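Local coordinates for aryl acylamidase (bacterium CSBL00001, PDB 4YJ6), which probably hydrolyses aryl acylamides, cleaving the amide bond to release an arylamine and a carboxylate, at residues Val8-Ile16 with Arg229-Ala237. Sequence-based numbering, arbitrary orientation.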
loop_
_atom_site.group_PDB
_atom_site.type_symbol
_atom_site.label_atom_id
_atom_site.label_comp_id
_atom_site.label_asym_id
_atom_site.label_seq_id
_atom_site.Cartn_x
_atom_site.Cartn_y
_atom_site.Cartn_z
ATOM N N VAL A 8 11.227 9.885 19.285
ATOM C CA VAL A 8 10.875 9.652 17.880
ATOM C C VAL A 8 9.377 9.360 17.608
ATOM O O VAL A 8 8.942 9.477 16.485
ATOM C CB VAL A 8 11.728 8.524 17.282
ATOM C CG1 VAL A 8 13.217 8.866 17.438
ATOM C CG2 VAL A 8 11.415 7.173 17.970
ATOM N N HIS A 9 8.599 8.975 18.610
ATOM C CA HIS A 9 7.185 8.654 18.385
ATOM C C HIS A 9 6.513 9.845 17.723
ATOM O O HIS A 9 6.663 10.985 18.185
ATOM C CB HIS A 9 6.497 8.345 19.725
ATOM C CG HIS A 9 5.248 7.525 19.604
ATOM N ND1 HIS A 9 4.395 7.320 20.665
ATOM C CD2 HIS A 9 4.718 6.839 18.559
ATOM C CE1 HIS A 9 3.391 6.550 20.287
ATOM N NE2 HIS A 9 3.564 6.238 19.012
ATOM N N TRP A 10 5.785 9.581 16.636
ATOM C CA TRP A 10 5.029 10.614 15.901
ATOM C C TRP A 10 5.849 11.656 15.112
ATOM O O TRP A 10 5.272 12.557 14.476
ATOM C CB TRP A 10 3.999 11.328 16.823
ATOM C CG TRP A 10 3.047 10.377 17.507
ATOM C CD1 TRP A 10 3.007 10.052 18.850
ATOM C CD2 TRP A 10 1.998 9.612 16.884
ATOM N NE1 TRP A 10 2.006 9.133 19.083
ATOM C CE2 TRP A 10 1.370 8.847 17.901
ATOM C CE3 TRP A 10 1.528 9.505 15.567
ATOM C CZ2 TRP A 10 0.297 7.976 17.639
ATOM C CZ3 TRP A 10 0.471 8.650 15.303
ATOM C CH2 TRP A 10 -0.144 7.893 16.339
ATOM N N LYS A 11 7.173 11.564 15.128
ATOM C CA LYS A 11 7.974 12.482 14.341
ATOM C C LYS A 11 7.827 12.121 12.856
ATOM O O LYS A 11 7.742 10.927 12.521
ATOM C CB LYS A 11 9.445 12.404 14.723
ATOM C CG LYS A 11 9.717 12.918 16.136
ATOM C CD LYS A 11 9.758 14.454 16.173
ATOM C CE LYS A 11 10.357 14.954 17.513
ATOM N NZ LYS A 11 9.418 14.711 18.649
ATOM N N SER A 12 7.814 13.138 12.002
ATOM C CA SER A 12 7.778 12.896 10.552
ATOM C C SER A 12 9.144 12.492 10.011
ATOM O O SER A 12 10.169 12.668 10.668
ATOM C CB SER A 12 7.276 14.125 9.800
ATOM O OG SER A 12 8.236 15.152 9.827
ATOM N N ALA A 13 9.168 11.920 8.810
ATOM C CA ALA A 13 10.454 11.641 8.167
ATOM C C ALA A 13 11.217 12.942 7.947
ATOM O O ALA A 13 12.433 12.984 8.128
ATOM C CB ALA A 13 10.241 10.907 6.815
ATOM N N ALA A 14 10.513 14.005 7.538
ATOM C CA ALA A 14 11.175 15.290 7.347
ATOM C C ALA A 14 11.810 15.739 8.666
ATOM O O ALA A 14 12.943 16.219 8.684
ATOM C CB ALA A 14 10.171 16.346 6.853
ATOM N N GLU A 15 11.104 15.566 9.766
ATOM C CA GLU A 15 11.652 15.977 11.070
ATOM C C GLU A 15 12.855 15.138 11.461
ATOM O O GLU A 15 13.856 15.673 11.914
ATOM C CB GLU A 15 10.582 15.895 12.152
ATOM C CG GLU A 15 9.568 17.028 12.006
ATOM C CD GLU A 15 8.385 16.914 12.949
ATOM O OE1 GLU A 15 7.916 15.785 13.208
ATOM O OE2 GLU A 15 7.884 17.982 13.410
ATOM N N ILE A 16 12.759 13.822 11.310
ATOM C CA ILE A 16 13.906 12.962 11.640
ATOM C C ILE A 16 15.123 13.270 10.792
ATOM O O ILE A 16 16.264 13.306 11.290
ATOM C CB ILE A 16 13.536 11.485 11.508
ATOM C CG1 ILE A 16 12.568 11.148 12.662
ATOM C CG2 ILE A 16 14.797 10.610 11.639
ATOM C CD1 ILE A 16 11.843 9.873 12.465
ATOM N N ARG A 229 2.134 9.528 7.231
ATOM C CA ARG A 229 1.092 10.310 7.901
ATOM C C ARG A 229 0.950 11.670 7.257
ATOM O O ARG A 229 -0.075 12.329 7.458
ATOM C CB ARG A 229 1.387 10.495 9.406
ATOM C CG ARG A 229 1.281 9.166 10.202
ATOM C CD ARG A 229 1.472 9.336 11.718
ATOM N NE ARG A 229 2.796 9.863 12.010
ATOM C CZ ARG A 229 3.899 9.115 12.124
ATOM N NH1 ARG A 229 3.848 7.785 12.055
ATOM N NH2 ARG A 229 5.050 9.721 12.343
ATOM N N THR A 230 1.967 12.121 6.520
ATOM C CA THR A 230 1.893 13.411 5.822
ATOM C C THR A 230 2.186 13.255 4.347
ATOM O O THR A 230 2.916 12.352 3.934
ATOM C CB THR A 230 2.910 14.444 6.343
ATOM O OG1 THR A 230 4.255 14.071 5.935
ATOM C CG2 THR A 230 2.851 14.534 7.858
ATOM N N VAL A 231 1.645 14.173 3.561
ATOM C CA VAL A 231 1.882 14.138 2.132
ATOM C C VAL A 231 3.333 14.493 1.845
ATOM O O VAL A 231 3.945 13.887 0.968
ATOM C CB VAL A 231 0.899 15.065 1.376
ATOM C CG1 VAL A 231 1.213 15.065 -0.130
ATOM C CG2 VAL A 231 -0.551 14.581 1.662
ATOM N N ARG A 232 3.911 15.428 2.614
ATOM C CA ARG A 232 5.313 15.798 2.435
ATOM C C ARG A 232 6.217 14.557 2.614
ATOM O O ARG A 232 7.159 14.359 1.856
ATOM C CB ARG A 232 5.739 16.880 3.461
ATOM C CG ARG A 232 7.267 17.204 3.425
ATOM C CD ARG A 232 7.621 18.366 4.379
ATOM N NE ARG A 232 6.946 19.572 3.882
ATOM C CZ ARG A 232 6.080 20.345 4.566
ATOM N NH1 ARG A 232 5.781 20.114 5.862
ATOM N NH2 ARG A 232 5.516 21.393 3.948
ATOM N N ASP A 233 5.948 13.722 3.606
ATOM C CA ASP A 233 6.823 12.561 3.806
ATOM C C ASP A 233 6.693 11.617 2.618
ATOM O O ASP A 233 7.647 10.915 2.260
ATOM C CB ASP A 233 6.490 11.783 5.072
ATOM C CG ASP A 233 7.097 12.422 6.335
ATOM O OD1 ASP A 233 7.856 13.408 6.217
ATOM O OD2 ASP A 233 6.808 11.898 7.416
ATOM N N ALA A 234 5.506 11.527 2.051
ATOM C CA ALA A 234 5.333 10.641 0.896
ATOM C C ALA A 234 6.094 11.199 -0.293
ATOM O O ALA A 234 6.706 10.467 -1.061
ATOM C CB ALA A 234 3.820 10.505 0.557
ATOM N N ALA A 235 6.077 12.521 -0.453
ATOM C CA ALA A 235 6.838 13.123 -1.545
ATOM C C ALA A 235 8.329 12.898 -1.350
ATOM O O ALA A 235 9.047 12.636 -2.320
ATOM C CB ALA A 235 6.548 14.606 -1.644
ATOM N N LEU A 236 8.810 13.005 -0.110
ATOM C CA LEU A 236 10.232 12.744 0.145
ATOM C C LEU A 236 10.574 11.262 -0.213
ATOM O O LEU A 236 11.598 10.984 -0.874
ATOM C CB LEU A 236 10.596 13.047 1.604
ATOM C CG LEU A 236 10.546 14.543 1.955
ATOM C CD1 LEU A 236 10.763 14.700 3.453
ATOM C CD2 LEU A 236 11.556 15.452 1.167
ATOM N N ALA A 237 9.740 10.324 0.244
ATOM C CA ALA A 237 9.947 8.916 -0.059
ATOM C C ALA A 237 9.874 8.666 -1.580
ATOM O O ALA A 237 10.656 7.884 -2.129
ATOM C CB ALA A 237 8.949 8.036 0.658
HETATM O O HOH W 1 2.686 12.481 13.329
#
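The carboxylate of Asp233, in the first turn of helix 231-241, grips the N-terminus of helix 13-21, so the contact is mainly a polar join between two helix starts, the second of them just after strand 223-228. Asp233 OD2 accepts from Ala13 N at 2.7 Å, met from above the carboxylate plane, and OD1 accepts from Ala14 N at 3.0 Å on its syn side but well out of the plane; both bonds are fairly straight (159° and 154°). A chi1 of -81° keeps the Asp233 carboxylate beside its own backbone N and directed at Ala13 and Ala14, whose small side chains let it come close. Ser12 and Glu15 form a capping box: Glu15 N donates to Ser12 OG and Ser12 N to Glu15 OE1. In the other helix Thr230 is the N-cap, accepting from Asp233 N. Each short side chain sets its hydroxyl oxygen by a first-turn N-H that lacks an acceptor within its helix. One turn past Thr230's cap, Leu236 CD1 lies 3.8 Å from Ala14 CB, an apolar flank.

At the other end of the contact, Arg229 lays its CD at the indole edge, 3.8 Å from Trp10 CZ3, with guanidinium and ring planes 77° apart. A water bridges Arg229 NE and Trp10 O, while NH1 bonds to the carbonyls of Val171 and Val176, fixing the guanidinium's rotation.

An asparagine in place of Asp233 would probably leave one of the two backbone N-H groups without an acceptor. If ionised, the buried carboxylate faces N-H groups at a helix start, whose dipole is likely to favour the charge.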